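Local coordinates for AB hydrolase-1 domain-containing protein (Thermoplasma acidophilum DSM 1728, PDB 3BDI), which is of unknown function but, as a member of the ABHD14 family of alpha/beta hydrolases, probably catalyses a hydrolytic reaction, at residues A31-Y36 and Y60-P65; H85-I90 and V114-L119; E7-N12 and L94-V99; F17-V22 and D47-Y52. All coordinates share one frame; numbering follows the deposited sequence. Where two conformers were deposited one is given.

How the contacts relate
Contacts 1 and 2 lie in the buried core, contact 4 is buried nearer the edge of the sheet, and contact 3 is a surface contact. Contact 1 joins two neighbouring parallel strands and carries cross-segment hydrogen bonds and bridging waters. The other three rely on side-chain packing, with no hydrogen bond between their own segments. Helix 83-96 serves both contact 2, where it crosses helix 109-120, and contact 3, where its C-terminal end meets the edge strand 5-11. Contact 4 sets a helix against strand 14-21, which neighbours strand 57-62 of contact 1 and is linked to contact 3 by the K20-E7 salt bridge.

Contact 1: residues A31-Y36 and Y60-P65; sequences ALFHGY and YAPDYP
H34 turns its imidazole back over its own backbone, with CG lying between the backbone N and the carbonyl carbon (chi1 65°), a turn that carries NE2 across to the backbone of Y64. There NE2 of H34 accepts a hydrogen bond from the backbone N of Y64 at 2.9 Å; the bond is nearly straight at 175°, although the amide is tilted somewhat from the ring plane. On the other nitrogen, H34 ND1 donates to G35 O at 2.8 Å, close to the ring plane, so the imidazole is held at both nitrogens and its rotation is fixed. CB of Y64 sits 3.7 Å from H34 NE2, while the phenol continues away toward helix 83-96 and its OH binds Y76 O. Replacing H34 by an alanine would probably leave the Y64 amide without its acceptor and free the loop after strand 57-62 to shift. These loops follow the adjacent parallel strands of a beta-alpha-beta crossover, in which helix 48-53 connects strand 28-33 to strand 57-62; the His-Gly pair just after the first of them is consistent with the segment that in many alpha/beta hydrolases borders the oxyanion hole. L32 N donates to Y60 O at 2.9 Å, whereas further on the strands diverge and water fills in: one molecule donates to L32 O at 2.7 Å and to P62 O at 2.8 Å. A second water also donates to P62 O and accepts a weak bond from H34 N. Apolar contacts line the strands, with F33 CE1 3.7 Å from P62 CG and L32 CB packed on A61 CB.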
loop_
_atom_site.group_PDB
_atom_site.type_symbol
_atom_site.label_atom_id
_atom_site.label_comp_id
_atom_site.label_asym_id
_atom_site.label_seq_id
_atom_site.Cartn_x
_atom_site.Cartn_y
_atom_site.Cartn_z
ATOM N N ALA A 31 -1.541 -6.385 -1.044
ATOM C CA ALA A 31 -2.141 -5.804 0.176
ATOM C C ALA A 31 -2.049 -4.282 0.068
ATOM O O ALA A 31 -1.041 -3.740 -0.371
ATOM C CB ALA A 31 -1.401 -6.315 1.435
ATOM N N LEU A 32 -3.134 -3.614 0.458
ATOM C CA LEU A 32 -3.372 -2.194 0.293
ATOM C C LEU A 32 -3.449 -1.508 1.633
ATOM O O LEU A 32 -4.217 -1.939 2.487
ATOM C CB LEU A 32 -4.685 -1.933 -0.439
ATOM C CG LEU A 32 -5.050 -2.816 -1.622
ATOM C CD1 LEU A 32 -6.408 -2.435 -2.220
ATOM C CD2 LEU A 32 -4.017 -2.848 -2.697
ATOM N N PHE A 33 -2.696 -0.423 1.791
ATOM C CA PHE A 33 -2.571 0.312 3.087
ATOM C C PHE A 33 -2.923 1.772 2.870
ATOM O O PHE A 33 -2.321 2.471 2.083
ATOM C CB PHE A 33 -1.172 0.093 3.691
ATOM C CG PHE A 33 -0.855 -1.350 3.881
ATOM C CD1 PHE A 33 -1.302 -2.033 4.983
ATOM C CD2 PHE A 33 -0.180 -2.057 2.893
ATOM C CE1 PHE A 33 -1.071 -3.391 5.120
ATOM C CE2 PHE A 33 0.043 -3.394 3.040
ATOM C CZ PHE A 33 -0.385 -4.061 4.139
ATOM N N HIS A 34 -3.958 2.214 3.592
ATOM C CA HIS A 34 -4.567 3.512 3.407
ATOM C C HIS A 34 -3.761 4.683 4.019
ATOM O O HIS A 34 -2.875 4.527 4.858
ATOM C CB HIS A 34 -5.998 3.455 3.946
ATOM C CG HIS A 34 -6.064 3.228 5.407
ATOM N ND1 HIS A 34 -5.774 4.221 6.324
ATOM C CD2 HIS A 34 -6.355 2.112 6.108
ATOM C CE1 HIS A 34 -5.865 3.690 7.536
ATOM N NE2 HIS A 34 -6.209 2.414 7.434
ATOM N N GLY A 35 -4.180 5.878 3.620
ATOM C CA GLY A 35 -3.698 7.135 4.173
ATOM C C GLY A 35 -4.401 7.533 5.444
ATOM O O GLY A 35 -5.404 6.927 5.839
ATOM N N TYR A 36 -3.869 8.552 6.082
ATOM C CA TYR A 36 -4.353 9.048 7.360
ATOM C C TYR A 36 -5.877 9.338 7.326
ATOM O O TYR A 36 -6.584 9.106 8.321
ATOM C CB TYR A 36 -3.600 10.325 7.760
ATOM C CG TYR A 36 -3.973 10.890 9.092
ATOM C CD1 TYR A 36 -3.361 10.444 10.234
ATOM C CD2 TYR A 36 -4.953 11.851 9.188
ATOM C CE1 TYR A 36 -3.730 10.974 11.493
ATOM C CE2 TYR A 36 -5.305 12.398 10.406
ATOM C CZ TYR A 36 -4.689 11.951 11.528
ATOM O OH TYR A 36 -5.093 12.543 12.735
ATOM N N TYR A 60 -5.923 -7.913 -0.293
ATOM C CA TYR A 60 -6.158 -7.737 1.154
ATOM C C TYR A 60 -6.065 -6.255 1.484
ATOM O O TYR A 60 -5.174 -5.583 0.981
ATOM C CB TYR A 60 -5.068 -8.448 1.953
ATOM C CG TYR A 60 -4.970 -9.931 1.685
ATOM C CD1 TYR A 60 -4.207 -10.424 0.644
ATOM C CD2 TYR A 60 -5.680 -10.821 2.449
ATOM C CE1 TYR A 60 -4.127 -11.794 0.402
ATOM C CE2 TYR A 60 -5.584 -12.207 2.208
ATOM C CZ TYR A 60 -4.823 -12.654 1.176
ATOM O OH TYR A 60 -4.738 -14.032 0.908
ATOM N N ALA A 61 -6.957 -5.736 2.327
ATOM C CA ALA A 61 -6.871 -4.323 2.721
ATOM C C ALA A 61 -7.360 -4.153 4.162
ATOM O O ALA A 61 -8.562 -4.288 4.403
ATOM C CB ALA A 61 -7.725 -3.456 1.796
ATOM N N PRO A 62 -6.472 -3.904 5.120
ATOM C CA PRO A 62 -6.890 -3.639 6.510
ATOM C C PRO A 62 -7.071 -2.166 6.818
ATOM O O PRO A 62 -6.518 -1.296 6.134
ATOM C CB PRO A 62 -5.713 -4.162 7.308
ATOM C CG PRO A 62 -4.532 -3.875 6.442
ATOM C CD PRO A 62 -5.005 -3.926 4.984
ATOM N N ASP A 63 -7.821 -1.897 7.885
ATOM C CA ASP A 63 -7.760 -0.589 8.563
ATOM C C ASP A 63 -6.566 -0.662 9.508
ATOM O O ASP A 63 -6.435 -1.631 10.283
ATOM C CB ASP A 63 -9.024 -0.262 9.307
ATOM C CG ASP A 63 -10.202 0.016 8.392
ATOM O OD1 ASP A 63 -10.028 0.120 7.170
ATOM O OD2 ASP A 63 -11.330 0.124 8.937
ATOM N N TYR A 64 -5.659 0.299 9.403
ATOM C CA TYR A 64 -4.465 0.330 10.246
ATOM C C TYR A 64 -4.930 0.435 11.704
ATOM O O TYR A 64 -5.855 1.165 11.986
ATOM C CB TYR A 64 -3.530 1.495 9.867
ATOM C CG TYR A 64 -2.139 1.281 10.481
ATOM C CD1 TYR A 64 -1.241 0.398 9.912
ATOM C CD2 TYR A 64 -1.854 1.799 11.716
ATOM C CE1 TYR A 64 -0.090 0.078 10.526
ATOM C CE2 TYR A 64 -0.670 1.474 12.354
ATOM C CZ TYR A 64 0.223 0.652 11.739
ATOM O OH TYR A 64 1.375 0.260 12.326
ATOM N N PRO A 65 -4.271 -0.270 12.646
ATOM C CA PRO A 65 -4.629 -0.080 14.063
ATOM C C PRO A 65 -4.748 1.381 14.477
ATOM O O PRO A 65 -3.859 2.160 14.196
ATOM C CB PRO A 65 -3.497 -0.825 14.801
ATOM C CG PRO A 65 -3.141 -1.948 13.833
ATOM C CD PRO A 65 -3.225 -1.321 12.476
HETATM O O HOH W 1 -6.311 -0.515 3.464
HETATM O O HOH W 2 -3.807 0.001 6.164
#

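Contact 2: residues H85-I90 and V114-L119; sequences HAAEFI and VIMTTL
The carbonyl oxygen of V114, a residue whose side chain meets I90 across the contact, takes two bonds from T118: its OG1 at 2.9 Å and its backbone N at 3.1 Å, arriving from opposite faces of the carbonyl plane. This doubled grip ties the T118 side chain to its own helix, while T117, one position earlier, faces helix 83-96. T117 fits between A87 and I90. Its OG1 lies 3.4 Å from A87 CA and equally close to I90 CD1, and these are packing contacts, since the hydroxyl is hydrogen-bonded to M113 O within its own helix. With T117 CG2 anti to the backbone N, that methyl comes within 3.7 Å of I90 CG2. I90 extends its other branch along the helix interface, where CD1 approaches V114 CG1 to 4.1 Å. The small A87 lets the backbones close in: its CB touches CG of selenomethionine M116 at 3.8 Å, before the M116 chain bends away. The short helical segments cross at -78°, with axes 8.2 Å apart. Two helices thus pack together on one side of the sheet of an alpha/beta hydrolase fold, helix 109-120 being the one that follows the probable nucleophile elbow.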
loop_
_atom_site.group_PDB
_atom_site.type_symbol
_atom_site.label_atom_id
_atom_site.label_comp_id
_atom_site.label_asym_id
_atom_site.label_seq_id
_atom_site.Cartn_x
_atom_site.Cartn_y
_atom_site.Cartn_z
ATOM N N HIS A 85 7.098 0.361 13.727
ATOM C CA HIS A 85 5.893 -0.341 14.186
ATOM C C HIS A 85 5.019 -0.758 13.025
ATOM O O HIS A 85 4.379 -1.814 13.074
ATOM C CB HIS A 85 5.011 0.545 15.069
ATOM C CG HIS A 85 5.419 0.583 16.494
ATOM N ND1 HIS A 85 4.622 1.138 17.475
ATOM C CD2 HIS A 85 6.509 0.086 17.117
ATOM C CE1 HIS A 85 5.235 1.019 18.641
ATOM N NE2 HIS A 85 6.382 0.388 18.451
ATOM N N ALA A 86 4.944 0.093 12.000
ATOM C CA ALA A 86 4.138 -0.217 10.841
ATOM C C ALA A 86 4.751 -1.307 9.973
ATOM O O ALA A 86 4.029 -2.083 9.395
ATOM C CB ALA A 86 3.897 1.022 10.009
ATOM N N ALA A 87 6.078 -1.383 9.895
ATOM C CA ALA A 87 6.699 -2.518 9.199
ATOM C C ALA A 87 6.396 -3.846 9.882
ATOM O O ALA A 87 6.131 -4.866 9.237
ATOM C CB ALA A 87 8.252 -2.284 9.081
ATOM N N GLU A 88 6.486 -3.843 11.215
ATOM C CA GLU A 88 6.061 -5.005 12.019
ATOM C C GLU A 88 4.618 -5.355 11.706
ATOM O O GLU A 88 4.298 -6.507 11.424
ATOM C CB GLU A 88 6.206 -4.745 13.522
ATOM C CG GLU A 88 7.629 -4.588 14.005
ATOM C CD GLU A 88 8.485 -5.726 13.611
ATOM O OE1 GLU A 88 8.146 -6.906 13.909
ATOM O OE2 GLU A 88 9.529 -5.427 13.020
ATOM N N PHE A 89 3.748 -4.344 11.701
ATOM C CA PHE A 89 2.348 -4.597 11.389
ATOM C C PHE A 89 2.192 -5.279 10.048
ATOM O O PHE A 89 1.496 -6.273 9.933
ATOM C CB PHE A 89 1.497 -3.343 11.394
ATOM C CG PHE A 89 0.081 -3.643 11.063
ATOM C CD1 PHE A 89 -0.731 -4.295 11.943
ATOM C CD2 PHE A 89 -0.422 -3.334 9.806
ATOM C CE1 PHE A 89 -2.023 -4.639 11.572
ATOM C CE2 PHE A 89 -1.701 -3.654 9.460
ATOM C CZ PHE A 89 -2.490 -4.304 10.361
ATOM N N ILE A 90 2.820 -4.732 8.998
ATOM C CA ILE A 90 2.593 -5.294 7.667
ATOM C C ILE A 90 3.086 -6.745 7.558
ATOM O O ILE A 90 2.376 -7.630 7.052
ATOM C CB ILE A 90 3.139 -4.375 6.557
ATOM C CG1 ILE A 90 2.307 -3.094 6.565
ATOM C CG2 ILE A 90 3.125 -5.102 5.180
ATOM C CD1 ILE A 90 2.690 -2.029 5.530
ATOM N N VAL A 114 4.737 1.134 3.490
ATOM C CA VAL A 114 5.192 0.058 2.603
ATOM C C VAL A 114 6.672 0.214 2.240
ATOM O O VAL A 114 7.369 -0.805 2.062
ATOM C CB VAL A 114 4.355 -0.095 1.343
ATOM C CG1 VAL A 114 2.932 -0.443 1.717
ATOM C CG2 VAL A 114 4.417 1.124 0.416
ATOM N N ILE A 115 7.149 1.448 2.149
ATOM C CA ILE A 115 8.602 1.665 1.946
ATOM C C ILE A 115 9.371 1.081 3.142
ATOM O O ILE A 115 10.311 0.263 2.962
ATOM C CB ILE A 115 8.904 3.152 1.637
ATOM C CG1 ILE A 115 8.411 3.426 0.191
ATOM C CG2 ILE A 115 10.413 3.492 1.787
ATOM C CD1 ILE A 115 8.380 4.841 -0.223
HETATM N N MSE A 116 8.975 1.456 4.348
HETATM C CA MSE A 116 9.654 0.958 5.517
HETATM C C MSE A 116 9.618 -0.552 5.612
HETATM O O MSE A 116 10.618 -1.198 5.995
HETATM C CB MSE A 116 9.090 1.553 6.808
HETATM C CG MSE A 116 9.844 1.074 8.078
HETATM SE SE MSE A 116 11.719 1.643 8.141
HETATM C CE MSE A 116 11.368 3.300 8.854
ATOM N N THR A 117 8.490 -1.159 5.295
ATOM C CA THR A 117 8.405 -2.616 5.287
ATOM C C THR A 117 9.403 -3.268 4.314
ATOM O O THR A 117 10.004 -4.301 4.629
ATOM C CB THR A 117 6.990 -3.065 4.928
ATOM O OG1 THR A 117 6.080 -2.454 5.847
ATOM C CG2 THR A 117 6.830 -4.573 4.954
ATOM N N THR A 118 9.609 -2.638 3.161
ATOM C CA THR A 118 10.589 -3.146 2.180
ATOM C C THR A 118 12.021 -2.970 2.674
ATOM O O THR A 118 12.844 -3.849 2.449
ATOM C CB THR A 118 10.372 -2.474 0.818
ATOM O OG1 THR A 118 8.990 -2.599 0.443
ATOM C CG2 THR A 118 11.196 -3.145 -0.253
ATOM N N LEU A 119 12.291 -1.902 3.401
ATOM C CA LEU A 119 13.630 -1.669 3.983
ATOM C C LEU A 119 13.922 -2.680 5.086
ATOM O O LEU A 119 15.056 -3.134 5.223
ATOM C CB LEU A 119 13.760 -0.242 4.527
ATOM C CG LEU A 119 13.630 0.866 3.484
ATOM C CD1 LEU A 119 13.680 2.251 4.147
ATOM C CD2 LEU A 119 14.679 0.710 2.405
#

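Contact 3: residues E7-N12 and L94-V99; sequences EFIDVN and LKANGV
The side-chain amide of N97 meets I9 above its plane: CD1 of I9 stands over one face, displaced toward the oxygen, 3.6 Å from N97 OD1 and 4.0 Å from N97 ND2. The polar atoms of the same amide are taken up elsewhere, OD1 by Q18 NE2 and ND2 by the backbone O of Y93, and these bonds hold the group in place under the methyl. I9 reaches it with CG1 anti to the backbone N (chi1 -167°), which sends the branch off strand 5-11 toward the end of helix 83-96; I9 was modelled in two conformers, and the contacts to CD1 hold for one of them. A96 completes the interface. Its CB lies 3.9 Å from I9 CD1, 4.0 Å from D10 O and 4.3 Å from V11 CG2, so a single methyl packs against three successive residues of the strand. Through I9, V11, A96 and N97 the edge strand of the sheet meets the last turn of the helix. The helix ends here in a Schellman motif, with G98 at positive phi: V99 N bonds to L94 O at 2.9 Å and G98 N to K95 O at 2.9 Å. No hydrogen bond passes directly between the two segments, and the polar link is indirect, through Q18 of the next strand, whose NE2 also binds E7 OE2. The chemistry implies a modest surface seam, apolar between the segments and braced by side-chain bonds to its neighbours.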
loop_
_atom_site.group_PDB
_atom_site.type_symbol
_atom_site.label_atom_id
_atom_site.label_comp_id
_atom_site.label_asym_id
_atom_site.label_seq_id
_atom_site.Cartn_x
_atom_site.Cartn_y
_atom_site.Cartn_z
ATOM N N GLU A 7 -14.256 -8.671 7.437
ATOM C CA GLU A 7 -14.132 -9.475 8.645
ATOM C C GLU A 7 -13.111 -8.851 9.574
ATOM O O GLU A 7 -12.360 -7.936 9.204
ATOM C CB GLU A 7 -13.667 -10.890 8.302
ATOM C CG GLU A 7 -12.285 -10.947 7.695
ATOM C CD GLU A 7 -11.854 -12.325 7.168
ATOM O OE1 GLU A 7 -12.730 -13.208 6.988
ATOM O OE2 GLU A 7 -10.648 -12.488 6.887
ATOM N N PHE A 8 -13.054 -9.342 10.795
ATOM C CA PHE A 8 -12.047 -8.949 11.748
ATOM C C PHE A 8 -11.091 -10.109 11.965
ATOM O O PHE A 8 -11.510 -11.269 12.034
ATOM C CB PHE A 8 -12.663 -8.486 13.053
ATOM C CG PHE A 8 -13.494 -7.253 12.912
ATOM C CD1 PHE A 8 -14.835 -7.308 12.530
ATOM C CD2 PHE A 8 -12.940 -6.023 13.151
ATOM C CE1 PHE A 8 -15.537 -6.142 12.345
ATOM C CE2 PHE A 8 -13.671 -4.872 12.995
ATOM C CZ PHE A 8 -14.975 -4.960 12.602
ATOM N N ILE A 9 -9.802 -9.789 11.974
ATOM C CA ILE A 9 -8.688 -10.743 12.159
ATOM C C ILE A 9 -7.925 -10.312 13.427
ATOM O O ILE A 9 -7.852 -9.109 13.757
ATOM C CB ILE A 9 -7.764 -10.807 10.887
ATOM C CG1 ILE A 9 -6.806 -12.007 10.951
ATOM C CG2 ILE A 9 -7.057 -9.467 10.616
ATOM C CD1 ILE A 9 -6.224 -12.367 9.636
ATOM N N ASP A 10 -7.393 -11.274 14.187
ATOM C CA ASP A 10 -6.469 -10.972 15.243
ATOM C C ASP A 10 -5.085 -10.926 14.697
ATOM O O ASP A 10 -4.605 -11.916 14.109
ATOM C CB ASP A 10 -6.502 -12.019 16.342
ATOM C CG ASP A 10 -5.553 -11.647 17.512
ATOM O OD1 ASP A 10 -5.881 -10.690 18.225
ATOM O OD2 ASP A 10 -4.525 -12.279 17.657
ATOM N N VAL A 11 -4.403 -9.797 14.897
ATOM C CA VAL A 11 -2.995 -9.643 14.568
ATOM C C VAL A 11 -2.257 -9.443 15.890
ATOM O O VAL A 11 -2.191 -8.349 16.453
ATOM C CB VAL A 11 -2.745 -8.501 13.548
ATOM C CG1 VAL A 11 -1.254 -8.490 13.151
ATOM C CG2 VAL A 11 -3.652 -8.692 12.316
ATOM N N ASN A 12 -1.731 -10.534 16.438
ATOM C CA ASN A 12 -0.995 -10.523 17.704
ATOM C C ASN A 12 -1.658 -9.718 18.788
ATOM O O ASN A 12 -1.009 -8.977 19.510
ATOM C CB ASN A 12 0.459 -10.109 17.496
ATOM C CG ASN A 12 1.217 -11.126 16.703
ATOM O OD1 ASN A 12 1.163 -12.325 17.013
ATOM N ND2 ASN A 12 1.894 -10.698 15.672
ATOM N N LEU A 94 0.439 -9.873 7.028
ATOM C CA LEU A 94 0.550 -10.854 5.976
ATOM C C LEU A 94 0.632 -12.272 6.557
ATOM O O LEU A 94 -0.079 -13.164 6.104
ATOM C CB LEU A 94 1.744 -10.529 5.092
ATOM C CG LEU A 94 1.666 -9.265 4.222
ATOM C CD1 LEU A 94 2.988 -9.063 3.489
ATOM C CD2 LEU A 94 0.495 -9.357 3.225
ATOM N N LYS A 95 1.431 -12.453 7.610
ATOM C CA LYS A 95 1.574 -13.766 8.262
ATOM C C LYS A 95 0.245 -14.244 8.807
ATOM O O LYS A 95 -0.113 -15.411 8.671
ATOM C CB LYS A 95 2.607 -13.697 9.387
ATOM C CG LYS A 95 2.841 -15.017 10.136
ATOM C CD LYS A 95 3.973 -14.905 11.153
ATOM N N ALA A 96 -0.535 -13.344 9.413
ATOM C CA ALA A 96 -1.829 -13.738 9.954
ATOM C C ALA A 96 -2.790 -14.261 8.901
ATOM O O ALA A 96 -3.653 -15.071 9.185
ATOM C CB ALA A 96 -2.473 -12.564 10.729
ATOM N N ASN A 97 -2.653 -13.749 7.680
ATOM C CA ASN A 97 -3.457 -14.165 6.539
ATOM C C ASN A 97 -2.834 -15.344 5.769
ATOM O O ASN A 97 -3.366 -15.743 4.756
ATOM C CB ASN A 97 -3.683 -13.000 5.560
ATOM C CG ASN A 97 -4.793 -12.085 6.015
ATOM O OD1 ASN A 97 -5.973 -12.482 6.011
ATOM N ND2 ASN A 97 -4.423 -10.852 6.454
ATOM N N GLY A 98 -1.700 -15.865 6.249
ATOM C CA GLY A 98 -1.105 -17.026 5.608
ATOM C C GLY A 98 -0.349 -16.674 4.357
ATOM O O GLY A 98 -0.110 -17.545 3.502
ATOM N N VAL A 99 0.045 -15.409 4.203
ATOM C CA VAL A 99 0.669 -14.903 2.968
ATOM C C VAL A 99 2.154 -14.761 3.191
ATOM O O VAL A 99 2.615 -14.019 4.060
ATOM C CB VAL A 99 0.085 -13.529 2.560
ATOM C CG1 VAL A 99 0.861 -12.973 1.347
ATOM C CG2 VAL A 99 -1.411 -13.679 2.302
#

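Contact 4: residues F17-V22 and D47-Y52; sequences FQRKMV and DLFNNY
On strand 14-21 the contact begins at R19, which sets its CB 3.8 Å from F49 CZ and its NH1 3.5 Å from F49 CE1. The arginine chain bends at chi3 (77°), and its guanidinium stands 77° from the ring plane, held by salt bridges from NE to E6 and from NH1 to D44. R19 O also comes within 3.6 Å of F49 CE2, so the ring lies against backbone as well as side chain. The CB of K20 points away from the helix, and its NZ forms a salt bridge with E7 OE2. Selenomethionine M21 turns back toward helix 48-53: its CB is 4.1 Å from F49 CB, and SE approaches F49 O to 3.8 Å. With a bend at chi3, M21 CE ends 3.3 Å from N50 OD1. That amide is steadied from its other end, where N50 ND2 donates at 2.9 Å to the syn lone pair of D47 OD1, beside the first turn of the helix. Reducing F49 to an alanine would probably open a gap between strand and helix, leaving R19 CB and NH1 without the ring they pack on. The strand and helix segments run at only -29° to one another, as expected of a helix lying along the sheet in an alpha/beta hydrolase fold, here the crossover helix between strands 28-33 and 57-62.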
loop_
_atom_site.group_PDB
_atom_site.type_symbol
_atom_site.label_atom_id
_atom_site.label_comp_id
_atom_site.label_asym_id
_atom_site.label_seq_id
_atom_site.Cartn_x
_atom_site.Cartn_y
_atom_site.Cartn_z
ATOM N N PHE A 17 -9.815 -4.822 11.393
ATOM C CA PHE A 17 -10.791 -4.962 10.324
ATOM C C PHE A 17 -10.068 -5.096 8.998
ATOM O O PHE A 17 -9.124 -4.374 8.716
ATOM C CB PHE A 17 -11.694 -3.731 10.253
ATOM C CG PHE A 17 -12.685 -3.765 9.113
ATOM C CD1 PHE A 17 -13.742 -4.644 9.159
ATOM C CD2 PHE A 17 -12.575 -2.912 8.010
ATOM C CE1 PHE A 17 -14.628 -4.723 8.124
ATOM C CE2 PHE A 17 -13.468 -2.958 6.971
ATOM C CZ PHE A 17 -14.537 -3.867 7.047
ATOM N N GLN A 18 -10.519 -6.041 8.175
ATOM C CA GLN A 18 -10.016 -6.128 6.810
ATOM C C GLN A 18 -11.063 -6.485 5.810
ATOM O O GLN A 18 -12.085 -7.096 6.130
ATOM C CB GLN A 18 -8.845 -7.141 6.702
ATOM C CG GLN A 18 -9.257 -8.601 6.855
ATOM C CD GLN A 18 -8.081 -9.572 6.654
ATOM O OE1 GLN A 18 -6.945 -9.155 6.475
ATOM N NE2 GLN A 18 -8.333 -10.878 6.757
ATOM N N ARG A 19 -10.775 -6.123 4.581
ATOM C CA ARG A 19 -11.545 -6.500 3.388
ATOM C C ARG A 19 -10.649 -7.292 2.472
ATOM O O ARG A 19 -9.497 -6.938 2.281
ATOM C CB ARG A 19 -12.024 -5.244 2.681
ATOM C CG ARG A 19 -12.618 -4.205 3.631
ATOM C CD ARG A 19 -13.071 -2.980 2.898
ATOM N NE ARG A 19 -14.341 -3.190 2.201
ATOM C CZ ARG A 19 -14.716 -2.499 1.121
ATOM N NH1 ARG A 19 -13.865 -1.673 0.529
ATOM N NH2 ARG A 19 -15.919 -2.719 0.592
ATOM N N LYS A 20 -11.175 -8.395 1.911
ATOM C CA LYS A 20 -10.323 -9.212 1.053
ATOM C C LYS A 20 -11.118 -9.862 -0.053
ATOM O O LYS A 20 -12.281 -10.100 0.126
ATOM C CB LYS A 20 -9.570 -10.280 1.852
ATOM C CG LYS A 20 -10.460 -11.351 2.417
ATOM C CD LYS A 20 -9.694 -12.290 3.329
ATOM C CE LYS A 20 -10.550 -13.473 3.769
ATOM N NZ LYS A 20 -9.918 -14.303 4.862
HETATM N N MSE A 21 -10.451 -10.097 -1.175
HETATM C CA MSE A 21 -11.008 -10.881 -2.282
HETATM C C MSE A 21 -9.941 -11.878 -2.716
HETATM O O MSE A 21 -8.945 -11.515 -3.285
HETATM C CB MSE A 21 -11.390 -9.951 -3.408
HETATM C CG MSE A 21 -12.089 -10.668 -4.570
HETATM SE SE MSE A 21 -12.880 -9.544 -5.931
HETATM C CE MSE A 21 -14.494 -8.996 -5.062
ATOM N N VAL A 22 -10.175 -13.127 -2.355
ATOM C CA VAL A 22 -9.117 -14.118 -2.542
ATOM C C VAL A 22 -9.684 -15.445 -3.074
ATOM O O VAL A 22 -10.849 -15.750 -2.869
ATOM C CB VAL A 22 -8.388 -14.376 -1.197
ATOM C CG1 VAL A 22 -7.828 -13.046 -0.594
ATOM C CG2 VAL A 22 -9.310 -15.010 -0.244
ATOM N N ASP A 47 -12.766 0.581 -7.319
ATOM C CA ASP A 47 -13.120 -0.826 -7.508
ATOM C C ASP A 47 -11.857 -1.693 -7.517
ATOM O O ASP A 47 -11.708 -2.588 -8.350
ATOM C CB ASP A 47 -13.943 -0.955 -8.816
ATOM C CG ASP A 47 -14.694 -2.294 -8.969
ATOM O OD1 ASP A 47 -14.938 -2.969 -7.990
ATOM O OD2 ASP A 47 -15.018 -2.636 -10.131
ATOM N N LEU A 48 -10.927 -1.465 -6.574
ATOM C CA LEU A 48 -9.611 -2.124 -6.628
ATOM C C LEU A 48 -9.636 -3.602 -6.387
ATOM O O LEU A 48 -8.816 -4.322 -6.932
ATOM C CB LEU A 48 -8.621 -1.428 -5.716
ATOM C CG LEU A 48 -8.296 0.038 -5.990
ATOM C CD1 LEU A 48 -7.182 0.539 -5.058
ATOM C CD2 LEU A 48 -7.868 0.213 -7.440
ATOM N N PHE A 49 -10.607 -4.093 -5.613
ATOM C CA PHE A 49 -10.638 -5.522 -5.345
ATOM C C PHE A 49 -10.931 -6.273 -6.639
ATOM O O PHE A 49 -10.174 -7.169 -7.014
ATOM C CB PHE A 49 -11.600 -5.928 -4.205
ATOM C CG PHE A 49 -11.280 -5.251 -2.904
ATOM C CD1 PHE A 49 -11.817 -3.988 -2.621
ATOM C CD2 PHE A 49 -10.454 -5.852 -1.989
ATOM C CE1 PHE A 49 -11.546 -3.321 -1.446
ATOM C CE2 PHE A 49 -10.133 -5.152 -0.790
ATOM C CZ PHE A 49 -10.678 -3.873 -0.560
ATOM N N ASN A 50 -11.992 -5.876 -7.320
ATOM C CA ASN A 50 -12.341 -6.522 -8.589
ATOM C C ASN A 50 -11.243 -6.293 -9.616
ATOM O O ASN A 50 -10.881 -7.231 -10.336
ATOM C CB ASN A 50 -13.698 -6.103 -9.120
ATOM C CG ASN A 50 -14.820 -6.674 -8.342
ATOM O OD1 ASN A 50 -14.913 -7.903 -8.189
ATOM N ND2 ASN A 50 -15.710 -5.806 -7.839
ATOM N N ASN A 51 -10.726 -5.092 -9.743
ATOM C CA ASN A 51 -9.712 -4.838 -10.774
ATOM C C ASN A 51 -8.395 -5.598 -10.589
ATOM O O ASN A 51 -7.755 -6.024 -11.578
ATOM C CB ASN A 51 -9.448 -3.337 -10.924
ATOM C CG ASN A 51 -10.524 -2.650 -11.731
ATOM O OD1 ASN A 51 -10.718 -2.986 -12.904
ATOM N ND2 ASN A 51 -11.109 -1.614 -11.185
ATOM N N TYR A 52 -7.944 -5.766 -9.352
ATOM C CA TYR A 52 -6.724 -6.547 -9.112
ATOM C C TYR A 52 -6.961 -8.021 -9.091
ATOM O O TYR A 52 -6.080 -8.790 -9.506
ATOM C CB TYR A 52 -5.993 -6.085 -7.870
ATOM C CG TYR A 52 -5.546 -4.641 -7.874
ATOM C CD1 TYR A 52 -5.338 -3.920 -9.070
ATOM C CD2 TYR A 52 -5.325 -3.935 -6.677
ATOM C CE1 TYR A 52 -4.964 -2.609 -9.051
ATOM C CE2 TYR A 52 -4.913 -2.620 -6.668
ATOM C CZ TYR A 52 -4.746 -1.933 -7.864
ATOM O OH TYR A 52 -4.371 -0.628 -7.775
#